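PDB 4AO9: beta-phenylalanine aminotransferase from Variovorax paradoxus, which transfers the amino group of beta-phenylalanine to a keto acid acceptor, with pyridoxal-5'-phosphate as its cofactor. Local coordinates for residues Gln28-Ala33 / Arg401-Phe406; Asp39-Ser44 / Phe69-Ala74; His87-Phe92 / His407-Asp412. All blocks are in the same frame, centred on the assembly; numbering follows the deposited sequence.

How the contacts relate
The three contacts lie on the same side of the chain's centre. Contacts 1 and 2 share helix 23-40 and have centres 16 Å apart. Contacts 1 and 3 share helix 398-410, with centres 14 Å apart, and helix 398-410 leads from one into the other. Contacts 2 and 3 reach the same four-stranded sheet, their centres 13 Å apart, and they touch. Leu71 CD1 of contact 2 lies 3.4 Å from Tyr89 OH of contact 3, and it also packs on Leu409. None of the residues that line the pyridoxal-5'-phosphate pocket falls in these segments, so all three are structural contacts rather than parts of that pocket.

Contact 1 (Gln28-Ala33 / Arg401-Phe406)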
ATOM      1  N   GLN A  28      33.044   3.298  24.661  1.00 26.39           N
ATOM      2  CA  GLN A  28      34.064   4.212  24.143  1.00 26.55           C
ATOM      3  C   GLN A  28      34.218   4.103  22.626  1.00 25.65           C
ATOM      4  O   GLN A  28      34.235   5.119  21.932  1.00 25.29           O
ATOM      5  CB  GLN A  28      35.420   3.969  24.822  1.00 27.54           C
ATOM      6  CG  GLN A  28      35.461   4.284  26.319  1.00 30.46           C
ATOM      7  CD  GLN A  28      36.680   3.683  27.023  1.00 34.35           C
ATOM      8  OE1 GLN A  28      37.822   3.849  26.580  1.00 36.11           O
ATOM      9  NE2 GLN A  28      36.439   2.990  28.137  1.00 35.00           N
ATOM     10  N   ALA A  29      34.325   2.871  22.123  1.00 24.63           N
ATOM     11  CA  ALA A  29      34.484   2.623  20.689  1.00 23.57           C
ATOM     12  C   ALA A  29      33.277   3.133  19.905  1.00 22.67           C
ATOM     13  O   ALA A  29      33.425   3.664  18.800  1.00 22.54           O
ATOM     14  CB  ALA A  29      34.705   1.140  20.418  1.00 23.44           C
ATOM     15  N   LEU A  30      32.088   2.976  20.486  1.00 22.13           N
ATOM     16  CA  LEU A  30      30.861   3.453  19.848  1.00 21.20           C
ATOM     17  C   LEU A  30      30.789   4.979  19.808  1.00 21.19           C
ATOM     18  O   LEU A  30      30.397   5.553  18.785  1.00 20.40           O
ATOM     19  CB  LEU A  30      29.615   2.860  20.516  1.00 21.14           C
ATOM     20  CG  LEU A  30      28.302   3.066  19.749  1.00 20.93           C
ATOM     21  CD1 LEU A  30      28.390   2.453  18.356  1.00 20.35           C
ATOM     22  CD2 LEU A  30      27.141   2.464  20.522  1.00 22.20           C
ATOM     23  N   ALA A  31      31.172   5.626  20.911  1.00 21.19           N
ATOM     24  CA  ALA A  31      31.220   7.092  20.972  1.00 21.21           C
ATOM     25  C   ALA A  31      32.151   7.634  19.887  1.00 21.27           C
ATOM     26  O   ALA A  31      31.829   8.617  19.208  1.00 21.05           O
ATOM     27  CB  ALA A  31      31.675   7.560  22.357  1.00 21.65           C
ATOM     28  N   ASP A  32      33.294   6.974  19.726  1.00 21.44           N
ATOM     29  CA  ASP A  32      34.260   7.308  18.691  1.00 21.60           C
ATOM     30  C   ASP A  32      33.664   7.133  17.282  1.00 20.66           C
ATOM     31  O   ASP A  32      33.823   8.001  16.427  1.00 20.73           O
ATOM     32  CB  ASP A  32      35.530   6.459  18.873  1.00 22.57           C
ATOM     33  CG  ASP A  32      36.559   6.718  17.802  1.00 24.49           C
ATOM     34  OD1 ASP A  32      37.155   7.820  17.795  1.00 29.07           O
ATOM     35  OD2 ASP A  32      36.776   5.818  16.966  1.00 28.59           O
ATOM     36  N   ALA A  33      32.967   6.019  17.053  1.00 19.49           N
ATOM     37  CA  ALA A  33      32.341   5.760  15.752  1.00 18.44           C
ATOM     38  C   ALA A  33      31.289   6.819  15.405  1.00 17.85           C
ATOM     39  O   ALA A  33      31.229   7.295  14.260  1.00 17.14           O
ATOM     40  CB  ALA A  33      31.737   4.359  15.712  1.00 18.17           C
ATOM     41  N   ARG A 401      26.428  -4.671  16.721  1.00 14.46           N
ATOM     42  CA  ARG A 401      25.823  -4.457  15.403  1.00 13.99           C
ATOM     43  C   ARG A 401      26.104  -3.043  14.888  1.00 13.49           C
ATOM     44  O   ARG A 401      26.378  -2.852  13.701  1.00 12.28           O
ATOM     45  CB  ARG A 401      24.309  -4.704  15.448  1.00 14.27           C
ATOM     46  CG  ARG A 401      23.912  -6.147  15.766  1.00 17.71           C
ATOM     47  CD  ARG A 401      22.471  -6.405  15.326  1.00 20.46           C
ATOM     48  NE  ARG A 401      22.253  -7.773  14.842  1.00 24.96           N
ATOM     49  CZ  ARG A 401      21.056  -8.252  14.502  1.00 24.93           C
ATOM     50  NH1 ARG A 401      19.972  -7.486  14.584  1.00 26.04           N
ATOM     51  NH2 ARG A 401      20.937  -9.494  14.071  1.00 25.95           N
ATOM     52  N   GLN A 402      26.047  -2.059  15.789  1.00 13.20           N
ATOM     53  CA  GLN A 402      26.339  -0.673  15.400  1.00 13.47           C
ATOM     54  C   GLN A 402      27.801  -0.523  14.988  1.00 13.50           C
ATOM     55  O   GLN A 402      28.107   0.081  13.957  1.00 13.41           O
ATOM     56  CB  GLN A 402      25.996   0.309  16.519  1.00 13.44           C
ATOM     57  CG  GLN A 402      24.532   0.361  16.893  1.00 14.68           C
ATOM     58  CD  GLN A 402      24.263   1.425  17.927  1.00 16.20           C
ATOM     59  OE1 GLN A 402      24.320   2.626  17.633  1.00 18.15           O
ATOM     60  NE2 GLN A 402      23.969   0.998  19.145  1.00 18.49           N
ATOM     61  N   LEU A 403      28.710  -1.082  15.787  1.00 14.00           N
ATOM     62  CA  LEU A 403      30.132  -1.020  15.455  1.00 14.44           C
ATOM     63  C   LEU A 403      30.417  -1.640  14.086  1.00 13.88           C
ATOM     64  O   LEU A 403      31.169  -1.075  13.295  1.00 13.74           O
ATOM     65  CB  LEU A 403      30.997  -1.656  16.563  1.00 15.02           C
ATOM     66  CG  LEU A 403      31.037  -0.890  17.900  1.00 16.61           C
ATOM     67  CD1 LEU A 403      31.741  -1.687  19.000  1.00 16.82           C
ATOM     68  CD2 LEU A 403      31.697   0.476  17.765  1.00 17.00           C
ATOM     69  N   LEU A 404      29.788  -2.783  13.802  1.00 13.43           N
ATOM     70  CA  LEU A 404      29.895  -3.422  12.482  1.00 13.01           C
ATOM     71  C   LEU A 404      29.408  -2.513  11.357  1.00 12.84           C
ATOM     72  O   LEU A 404      30.096  -2.339  10.346  1.00 12.84           O
ATOM     73  CB  LEU A 404      29.112  -4.745  12.447  1.00 12.66           C
ATOM     74  CG  LEU A 404      29.115  -5.472  11.092  1.00 12.46           C
ATOM     75  CD1 LEU A 404      30.528  -5.857  10.631  1.00 14.28           C
ATOM     76  CD2 LEU A 404      28.244  -6.712  11.191  1.00 13.21           C
ATOM     77  N   PHE A 405      28.219  -1.938  11.548  1.00 12.52           N
ATOM     78  CA  PHE A 405      27.620  -1.031  10.572  1.00 12.52           C
ATOM     79  C   PHE A 405      28.550   0.135  10.222  1.00 12.58           C
ATOM     80  O   PHE A 405      28.789   0.409   9.045  1.00 12.26           O
ATOM     81  CB  PHE A 405      26.266  -0.508  11.082  1.00 12.92           C
ATOM     82  CG  PHE A 405      25.660   0.544  10.200  1.00 12.68           C
ATOM     83  CD1 PHE A 405      24.982   0.185   9.032  1.00 14.27           C
ATOM     84  CD2 PHE A 405      25.793   1.895  10.518  1.00 14.19           C
ATOM     85  CE1 PHE A 405      24.437   1.159   8.198  1.00 13.93           C
ATOM     86  CE2 PHE A 405      25.246   2.881   9.684  1.00 14.83           C
ATOM     87  CZ  PHE A 405      24.573   2.504   8.522  1.00 15.14           C
ATOM     88  N   PHE A 406      29.080   0.805  11.245  1.00 12.64           N
ATOM     89  CA  PHE A 406      29.969   1.949  11.019  1.00 13.29           C
ATOM     90  C   PHE A 406      31.303   1.540  10.407  1.00 13.06           C
ATOM     91  O   PHE A 406      31.830   2.236   9.536  1.00 13.31           O
ATOM     92  CB  PHE A 406      30.177   2.752  12.309  1.00 14.22           C
ATOM     93  CG  PHE A 406      28.943   3.469  12.779  1.00 14.11           C
ATOM     94  CD1 PHE A 406      28.391   4.503  12.019  1.00 13.96           C
ATOM     95  CD2 PHE A 406      28.327   3.121  13.980  1.00 15.11           C
ATOM     96  CE1 PHE A 406      27.244   5.158  12.441  1.00 15.43           C
ATOM     97  CE2 PHE A 406      27.175   3.771  14.408  1.00 16.30           C
ATOM     98  CZ  PHE A 406      26.636   4.797  13.636  1.00 15.98           C
TER
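Leu30 reaches across to Gln402 and Leu403, and both its methyls lie along Gln402. Leu30 CD1 rests 3.7 Å from Gln402 CB and also meets Leu403 CD2. Leu30 CD2 lies 3.8 Å from Gln402 NE2, at the amide end. The two side chains cross at about a right angle. Leu30 has CG anti to the backbone N (chi1 -168°), which carries both methyls out to the other helix. Leu403 comes in obliquely beside it, and its CD2 enters the surface formed by Ala29, Leu30 and Ala33, 3.7 Å from Leu30 CA. One turn on, Ala33 CB packs obliquely on the Phe406 ring, 4.0 Å from Phe406 CD2. Phe405, of the same helix, lays its CD2 over one face of Phe406. Phe37 meets the Phe406 ring edge-to-face. The helices run in broadly the same direction, 36° apart, with axes 10.0 Å apart at closest. Replacing Leu30 by alanine would probably open a gap beside Gln402 CB and Leu403 CD2 and leave both less tightly packed. The two segments meet through apolar packing, and the Gln402 OE1 to Tyr34 OH hydrogen bond adds a polar tie between the same two helices at the edge of the patch.

Contact 2 (Asp39-Ser44 / Phe69-Ala74); sequences DANPAS and FPLTIA
Ser44 packs against all four residues of Phe69-Thr72. Ser44 CB lies 3.9 Å from Phe69 CE2. From CB the hydroxyl turns so that OG is anti to the carbonyl carbon (chi1 -80°), which points it at the backbone of Thr72. There Ser44 OG accepts a hydrogen bond from Thr72 N at 2.9 Å, bent to 153° at the hydrogen. On the way Ser44 OG passes 3.6 Å from Leu71 CA.

The backbone of Ser44 adds a water-mediated link. A water donates to Ser44 O at 2.8 Å and to Pro70 O, and it accepts from Thr72 OG1 at 2.7 Å. The three groups close round the one water and tie the first turn of helix 42-51 to the incoming strand. Asn41 presses its amide against Leu71 CD2, with OD1 only 3.3 Å away. Its ND2 bonds to Phe37 O, while Asp85 accepts from the backbone N of Ala43 and of Ser44.

Thr72 and Ile73 also pair in a parallel ladder with a strand of the second subunit, so the sheet runs on across the dimer interface. The Ser44 hydroxyl thus satisfies the buried Thr72 N, and the water satisfies Ser44 O and Pro70 O. Beside these bonds, Phe69 CE2 and Leu71 CD2 pack against Ser44 and Asn41.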
ATOM      1  N   ASP A  39      31.302  13.697  11.814  1.00 17.11           N
ATOM      2  CA  ASP A  39      32.248  14.646  11.214  1.00 17.34           C
ATOM      3  C   ASP A  39      32.390  14.468   9.710  1.00 16.49           C
ATOM      4  O   ASP A  39      32.589  15.440   8.983  1.00 16.11           O
ATOM      5  CB  ASP A  39      33.626  14.541  11.876  1.00 18.82           C
ATOM      6  CG  ASP A  39      33.620  14.999  13.328  1.00 21.11           C
ATOM      7  OD1 ASP A  39      32.609  15.582  13.773  1.00 24.19           O
ATOM      8  OD2 ASP A  39      34.633  14.762  14.018  1.00 23.87           O
ATOM      9  N   ALA A  40      32.252  13.223   9.256  1.00 16.02           N
ATOM     10  CA  ALA A  40      32.431  12.879   7.849  1.00 15.49           C
ATOM     11  C   ALA A  40      31.189  13.131   7.001  1.00 14.78           C
ATOM     12  O   ALA A  40      31.282  13.138   5.773  1.00 14.51           O
ATOM     13  CB  ALA A  40      32.852  11.419   7.722  1.00 16.32           C
ATOM     14  N   ASN A  41      30.047  13.358   7.653  1.00 13.88           N
ATOM     15  CA  ASN A  41      28.762  13.469   6.944  1.00 13.42           C
ATOM     16  C   ASN A  41      27.942  14.725   7.280  1.00 13.28           C
ATOM     17  O   ASN A  41      26.761  14.634   7.647  1.00 13.86           O
ATOM     18  CB  ASN A  41      27.959  12.180   7.139  1.00 13.02           C
ATOM     19  CG  ASN A  41      28.615  11.005   6.469  1.00 12.90           C
ATOM     20  OD1 ASN A  41      28.588  10.890   5.245  1.00 13.20           O
ATOM     21  ND2 ASN A  41      29.268  10.153   7.257  1.00 13.93           N
ATOM     22  N   PRO A  42      28.555  15.919   7.120  1.00 13.44           N
ATOM     23  CA  PRO A  42      27.811  17.131   7.484  1.00 13.03           C
ATOM     24  C   PRO A  42      26.583  17.433   6.623  1.00 13.23           C
ATOM     25  O   PRO A  42      25.596  17.986   7.132  1.00 13.26           O
ATOM     26  CB  PRO A  42      28.855  18.249   7.329  1.00 13.73           C
ATOM     27  CG  PRO A  42      29.908  17.686   6.445  1.00 13.79           C
ATOM     28  CD  PRO A  42      29.953  16.228   6.743  1.00 13.94           C
ATOM     29  N   ALA A  43      26.637  17.093   5.340  1.00 12.35           N
ATOM     30  CA  ALA A  43      25.495  17.318   4.465  1.00 12.25           C
ATOM     31  C   ALA A  43      24.325  16.421   4.890  1.00 12.11           C
ATOM     32  O   ALA A  43      23.178  16.883   4.937  1.00 12.52           O
ATOM     33  CB  ALA A  43      25.863  17.096   3.012  1.00 12.36           C
ATOM     34  N   SER A  44      24.605  15.165   5.231  1.00 12.23           N
ATOM     35  CA  SER A  44      23.533  14.303   5.744  1.00 12.09           C
ATOM     36  C   SER A  44      22.984  14.814   7.068  1.00 12.19           C
ATOM     37  O   SER A  44      21.780  14.725   7.324  1.00 12.22           O
ATOM     38  CB  SER A  44      23.965  12.841   5.859  1.00 12.09           C
ATOM     39  OG  SER A  44      23.896  12.204   4.592  1.00 11.66           O
ATOM     40  N   PHE A  69      22.229   9.812  13.364  1.00 13.99           N
ATOM     41  CA  PHE A  69      21.275  10.215  12.324  1.00 13.56           C
ATOM     42  C   PHE A  69      21.574   9.362  11.096  1.00 13.10           C
ATOM     43  O   PHE A  69      22.700   8.910  10.926  1.00 12.93           O
ATOM     44  CB  PHE A  69      21.399  11.710  11.970  1.00 14.14           C
ATOM     45  CG  PHE A  69      22.772  12.109  11.512  1.00 14.17           C
ATOM     46  CD1 PHE A  69      23.733  12.513  12.431  1.00 15.16           C
ATOM     47  CD2 PHE A  69      23.119  12.062  10.162  1.00 13.70           C
ATOM     48  CE1 PHE A  69      25.012  12.866  12.019  1.00 16.36           C
ATOM     49  CE2 PHE A  69      24.404  12.408   9.736  1.00 14.60           C
ATOM     50  CZ  PHE A  69      25.357  12.815  10.674  1.00 16.37           C
ATOM     51  N   PRO A  70      20.566   9.129  10.238  1.00 12.56           N
ATOM     52  CA  PRO A  70      20.813   8.318   9.045  1.00 12.30           C
ATOM     53  C   PRO A  70      21.432   9.133   7.922  1.00 12.02           C
ATOM     54  O   PRO A  70      21.144  10.332   7.788  1.00 12.25           O
ATOM     55  CB  PRO A  70      19.412   7.839   8.652  1.00 12.12           C
ATOM     56  CG  PRO A  70      18.505   8.939   9.149  1.00 12.17           C
ATOM     57  CD  PRO A  70      19.129   9.379  10.447  1.00 12.92           C
ATOM     58  N   LEU A  71      22.250   8.479   7.109  1.00 11.43           N
ATOM     59  CA  LEU A  71      22.739   9.085   5.876  1.00 11.51           C
ATOM     60  C   LEU A  71      21.591   9.318   4.906  1.00 10.92           C
ATOM     61  O   LEU A  71      20.681   8.485   4.781  1.00 11.62           O
ATOM     62  CB  LEU A  71      23.768   8.183   5.193  1.00 11.94           C
ATOM     63  CG  LEU A  71      25.075   7.864   5.924  1.00 13.02           C
ATOM     64  CD1 LEU A  71      25.869   6.799   5.169  1.00 17.18           C
ATOM     65  CD2 LEU A  71      25.902   9.117   6.073  1.00 15.70           C
ATOM     66  N   THR A  72      21.623  10.469   4.243  1.00 10.63           N
ATOM     67  CA  THR A  72      20.806  10.681   3.056  1.00 10.45           C
ATOM     68  C   THR A  72      21.517  10.094   1.846  1.00 10.76           C
ATOM     69  O   THR A  72      22.706  10.341   1.633  1.00 11.14           O
ATOM     70  CB  THR A  72      20.520  12.174   2.848  1.00 10.32           C
ATOM     71  OG1 THR A  72      19.615  12.607   3.860  1.00 11.76           O
ATOM     72  CG2 THR A  72      19.885  12.441   1.484  1.00 10.85           C
ATOM     73  N   ILE A  73      20.777   9.311   1.067  1.00 10.54           N
ATOM     74  CA  ILE A  73      21.299   8.711  -0.154  1.00 11.09           C
ATOM     75  C   ILE A  73      20.915   9.600  -1.336  1.00 11.53           C
ATOM     76  O   ILE A  73      19.731   9.865  -1.556  1.00 11.52           O
ATOM     77  CB  ILE A  73      20.792   7.246  -0.331  1.00 10.92           C
ATOM     78  CG1 ILE A  73      21.193   6.370   0.873  1.00 10.77           C
ATOM     79  CG2 ILE A  73      21.272   6.641  -1.651  1.00 11.97           C
ATOM     80  CD1 ILE A  73      22.695   6.364   1.208  1.00 12.33           C
ATOM     81  N   ALA A  74      21.927  10.069  -2.064  1.00 11.62           N
ATOM     82  CA  ALA A  74      21.740  11.039  -3.149  1.00 11.57           C
ATOM     83  C   ALA A  74      21.552  10.409  -4.522  1.00 11.69           C
ATOM     84  O   ALA A  74      20.871  10.969  -5.377  1.00 12.75           O
ATOM     85  CB  ALA A  74      22.922  12.000  -3.189  1.00 11.90           C
TER
HETATM   86  O   HOH W   1      20.126  12.560   6.546  1.00  8.36           O

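Contact 3 (His87-Phe92 / His407-Asp412)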
ATOM      1  N   HIS A  87      30.222  10.105  -0.542  1.00 13.79           N
ATOM      2  CA  HIS A  87      30.821   8.789  -0.331  1.00 13.94           C
ATOM      3  C   HIS A  87      30.153   7.769  -1.230  1.00 13.41           C
ATOM      4  O   HIS A  87      28.917   7.733  -1.330  1.00 13.55           O
ATOM      5  CB  HIS A  87      30.662   8.327   1.115  1.00 14.12           C
ATOM      6  CG  HIS A  87      31.241   9.265   2.122  1.00 15.26           C
ATOM      7  ND1 HIS A  87      30.467   9.924   3.048  1.00 14.42           N
ATOM      8  CD2 HIS A  87      32.519   9.648   2.360  1.00 18.19           C
ATOM      9  CE1 HIS A  87      31.236  10.679   3.810  1.00 17.76           C
ATOM     10  NE2 HIS A  87      32.487  10.530   3.412  1.00 20.61           N
ATOM     11  N   ARG A  88      30.975   6.953  -1.885  1.00 13.87           N
ATOM     12  CA  ARG A  88      30.490   5.872  -2.741  1.00 13.79           C
ATOM     13  C   ARG A  88      30.596   4.550  -1.999  1.00 13.81           C
ATOM     14  O   ARG A  88      31.636   4.233  -1.426  1.00 14.34           O
ATOM     15  CB  ARG A  88      31.303   5.805  -4.040  1.00 14.91           C
ATOM     16  CG  ARG A  88      30.777   4.781  -5.044  1.00 16.74           C
ATOM     17  CD  ARG A  88      31.834   4.432  -6.098  1.00 21.71           C
ATOM     18  NE  ARG A  88      31.412   3.304  -6.930  1.00 25.84           N
ATOM     19  CZ  ARG A  88      31.322   3.322  -8.259  1.00 28.79           C
ATOM     20  NH1 ARG A  88      31.652   4.409  -8.955  1.00 30.68           N
ATOM     21  NH2 ARG A  88      30.913   2.233  -8.901  1.00 29.92           N
ATOM     22  N   TYR A  89      29.506   3.786  -2.018  1.00 12.31           N
ATOM     23  CA  TYR A  89      29.464   2.494  -1.350  1.00 11.95           C
ATOM     24  C   TYR A  89      29.033   1.381  -2.284  1.00 11.30           C
ATOM     25  O   TYR A  89      28.228   1.594  -3.203  1.00 11.88           O
ATOM     26  CB  TYR A  89      28.455   2.498  -0.203  1.00 11.66           C
ATOM     27  CG  TYR A  89      28.584   3.622   0.783  1.00 11.30           C
ATOM     28  CD1 TYR A  89      29.460   3.527   1.865  1.00 11.98           C
ATOM     29  CD2 TYR A  89      27.809   4.773   0.648  1.00 11.02           C
ATOM     30  CE1 TYR A  89      29.568   4.556   2.784  1.00 12.51           C
ATOM     31  CE2 TYR A  89      27.912   5.800   1.556  1.00 11.41           C
ATOM     32  CZ  TYR A  89      28.788   5.689   2.621  1.00 12.41           C
ATOM     33  OH  TYR A  89      28.872   6.721   3.522  1.00 13.16           O
ATOM     34  N   ALA A  90      29.549   0.184  -2.026  1.00 11.39           N
ATOM     35  CA  ALA A  90      28.931  -1.019  -2.556  1.00 11.05           C
ATOM     36  C   ALA A  90      27.725  -1.323  -1.682  1.00 10.65           C
ATOM     37  O   ALA A  90      27.834  -1.363  -0.452  1.00 11.11           O
ATOM     38  CB  ALA A  90      29.915  -2.190  -2.540  1.00 11.82           C
ATOM     39  N   ASP A  91      26.580  -1.510  -2.335  1.00 10.11           N
ATOM     40  CA  ASP A  91      25.292  -1.730  -1.671  1.00 10.18           C
ATOM     41  C   ASP A  91      25.068  -3.207  -1.335  1.00 10.16           C
ATOM     42  O   ASP A  91      24.868  -4.025  -2.225  1.00 11.04           O
ATOM     43  CB  ASP A  91      24.184  -1.247  -2.606  1.00 10.08           C
ATOM     44  CG  ASP A  91      22.793  -1.529  -2.073  1.00  9.96           C
ATOM     45  OD1 ASP A  91      22.648  -1.759  -0.856  1.00 10.26           O
ATOM     46  OD2 ASP A  91      21.856  -1.514  -2.890  1.00 12.01           O
ATOM     47  N   PHE A  92      25.075  -3.514  -0.043  1.00 10.18           N
ATOM     48  CA  PHE A  92      24.790  -4.857   0.455  1.00 10.29           C
ATOM     49  C   PHE A  92      23.471  -4.958   1.215  1.00 10.48           C
ATOM     50  O   PHE A  92      23.290  -5.838   2.052  1.00 10.74           O
ATOM     51  CB  PHE A  92      25.965  -5.371   1.308  1.00 10.60           C
ATOM     52  CG  PHE A  92      27.089  -5.926   0.492  1.00 11.74           C
ATOM     53  CD1 PHE A  92      28.034  -5.081  -0.084  1.00 11.96           C
ATOM     54  CD2 PHE A  92      27.173  -7.299   0.256  1.00 12.51           C
ATOM     55  CE1 PHE A  92      29.063  -5.603  -0.859  1.00 12.58           C
ATOM     56  CE2 PHE A  92      28.199  -7.824  -0.508  1.00 13.86           C
ATOM     57  CZ  PHE A  92      29.140  -6.973  -1.073  1.00 13.25           C
ATOM     58  N   HIS A 407      31.822   0.390  10.837  1.00 13.64           N
ATOM     59  CA  HIS A 407      33.016  -0.172  10.230  1.00 13.96           C
ATOM     60  C   HIS A 407      32.813  -0.408   8.735  1.00 13.68           C
ATOM     61  O   HIS A 407      33.673  -0.059   7.930  1.00 14.53           O
ATOM     62  CB  HIS A 407      33.439  -1.479  10.918  1.00 14.23           C
ATOM     63  CG  HIS A 407      34.563  -2.177  10.221  1.00 14.84           C
ATOM     64  ND1 HIS A 407      35.876  -1.768  10.337  1.00 16.85           N
ATOM     65  CD2 HIS A 407      34.568  -3.226   9.366  1.00 15.81           C
ATOM     66  CE1 HIS A 407      36.641  -2.546   9.594  1.00 17.41           C
ATOM     67  NE2 HIS A 407      35.874  -3.442   8.998  1.00 16.98           N
ATOM     68  N   LEU A 408      31.674  -0.996   8.366  1.00 13.21           N
ATOM     69  CA  LEU A 408      31.408  -1.278   6.962  1.00 13.03           C
ATOM     70  C   LEU A 408      31.333   0.013   6.156  1.00 13.11           C
ATOM     71  O   LEU A 408      31.879   0.087   5.057  1.00 13.44           O
ATOM     72  CB  LEU A 408      30.151  -2.152   6.797  1.00 12.33           C
ATOM     73  CG  LEU A 408      30.335  -3.609   7.242  1.00 12.10           C
ATOM     74  CD1 LEU A 408      28.974  -4.299   7.282  1.00 12.10           C
ATOM     75  CD2 LEU A 408      31.305  -4.362   6.335  1.00 13.22           C
ATOM     76  N   LEU A 409      30.707   1.049   6.715  1.00 13.06           N
ATOM     77  CA  LEU A 409      30.718   2.359   6.049  1.00 13.57           C
ATOM     78  C   LEU A 409      32.147   2.829   5.784  1.00 14.20           C
ATOM     79  O   LEU A 409      32.435   3.317   4.695  1.00 14.28           O
ATOM     80  CB  LEU A 409      29.959   3.426   6.844  1.00 13.69           C
ATOM     81  CG  LEU A 409      28.440   3.287   6.983  1.00 12.80           C
ATOM     82  CD1 LEU A 409      27.895   4.442   7.810  1.00 14.35           C
ATOM     83  CD2 LEU A 409      27.740   3.240   5.626  1.00 12.44           C
ATOM     84  N   ASN A 410      33.029   2.674   6.775  1.00 15.18           N
ATOM     85  CA  ASN A 410      34.448   3.044   6.610  1.00 16.09           C
ATOM     86  C   ASN A 410      35.141   2.265   5.489  1.00 16.70           C
ATOM     87  O   ASN A 410      36.084   2.764   4.860  1.00 17.48           O
ATOM     88  CB  ASN A 410      35.234   2.817   7.906  1.00 17.08           C
ATOM     89  CG  ASN A 410      34.778   3.700   9.056  1.00 18.70           C
ATOM     90  OD1 ASN A 410      34.967   3.336  10.225  1.00 23.20           O
ATOM     91  ND2 ASN A 410      34.203   4.848   8.753  1.00 20.62           N
ATOM     92  N   GLU A 411      34.680   1.034   5.271  1.00 16.24           N
ATOM     93  CA  GLU A 411      35.203   0.150   4.232  1.00 16.56           C
ATOM     94  C   GLU A 411      34.413   0.237   2.919  1.00 16.06           C
ATOM     95  O   GLU A 411      34.470  -0.675   2.097  1.00 16.36           O
ATOM     96  CB  GLU A 411      35.239  -1.299   4.743  1.00 17.07           C
ATOM     97  CG  GLU A 411      36.138  -1.503   5.968  1.00 19.41           C
ATOM     98  CD  GLU A 411      37.546  -0.949   5.774  1.00 23.90           C
ATOM     99  OE1 GLU A 411      38.205  -1.303   4.770  1.00 25.44           O
ATOM    100  OE2 GLU A 411      37.988  -0.146   6.626  1.00 26.59           O
ATOM    101  N   ASP A 412      33.688   1.343   2.731  1.00 15.76           N
ATOM    102  CA  ASP A 412      32.943   1.624   1.489  1.00 15.44           C
ATOM    103  C   ASP A 412      31.827   0.608   1.211  1.00 14.41           C
ATOM    104  O   ASP A 412      31.554   0.265   0.062  1.00 14.25           O
ATOM    105  CB  ASP A 412      33.895   1.741   0.286  1.00 16.44           C
ATOM    106  CG  ASP A 412      35.076   2.658   0.563  1.00 18.41           C
ATOM    107  OD1 ASP A 412      34.860   3.750   1.117  1.00 18.88           O
ATOM    108  OD2 ASP A 412      36.218   2.258   0.254  1.00 22.41           O
TER
HETATM  109  O   HOH W   2      32.901   5.564   0.876  1.00 18.68           O
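Asp412 O is the acceptor on which two backbone groups of strand 88-91 converge. Ala90 N donates to Asp412 O at 2.9 Å, with an angle of 160° at the hydrogen. The donor stands 29° out of the carbonyl plane. Tyr89 CA lies 3.4 Å from Asp412 O in a CA-H...O contact. Asp412 is the C-prime residue of a Schellman motif that ends helix 398-410. Its positive phi turns the chain, with Asp412 N bonded to Leu409 O and Ile413 N to Leu408 O. From here the chain runs into strand 413-414, which lies parallel to 88-91 as an outer strand of the four-stranded sheet. The bond from Ala90 N therefore joins the helix end to the start of that strand pairing, and Ala90 and Phe92 go on to bond with the backbone of Tyr414.

The Tyr89 ring packs beside the helix end, against Leu409. CG lies anti to the carbonyl carbon (chi1 -51°), which brings the ring alongside the helix. Tyr89 CE1 meets Leu409 CD2 at 3.6 Å, an oblique approach to the ring. Leu409 O lies in the ring plane at its edge, 3.7 Å from Tyr89 CE1. The phenol OH turns to another partner, Asp83 OD2. His87 ND1 bonds to that same carboxylate oxygen, so Asp83 links the strand to its neighbour in the sheet. Arg88 O lies 3.8 Å from Asp412 CB, and one water spans the two residues by donating to Arg88 O and, at 2.7 Å, to Asp412 OD1.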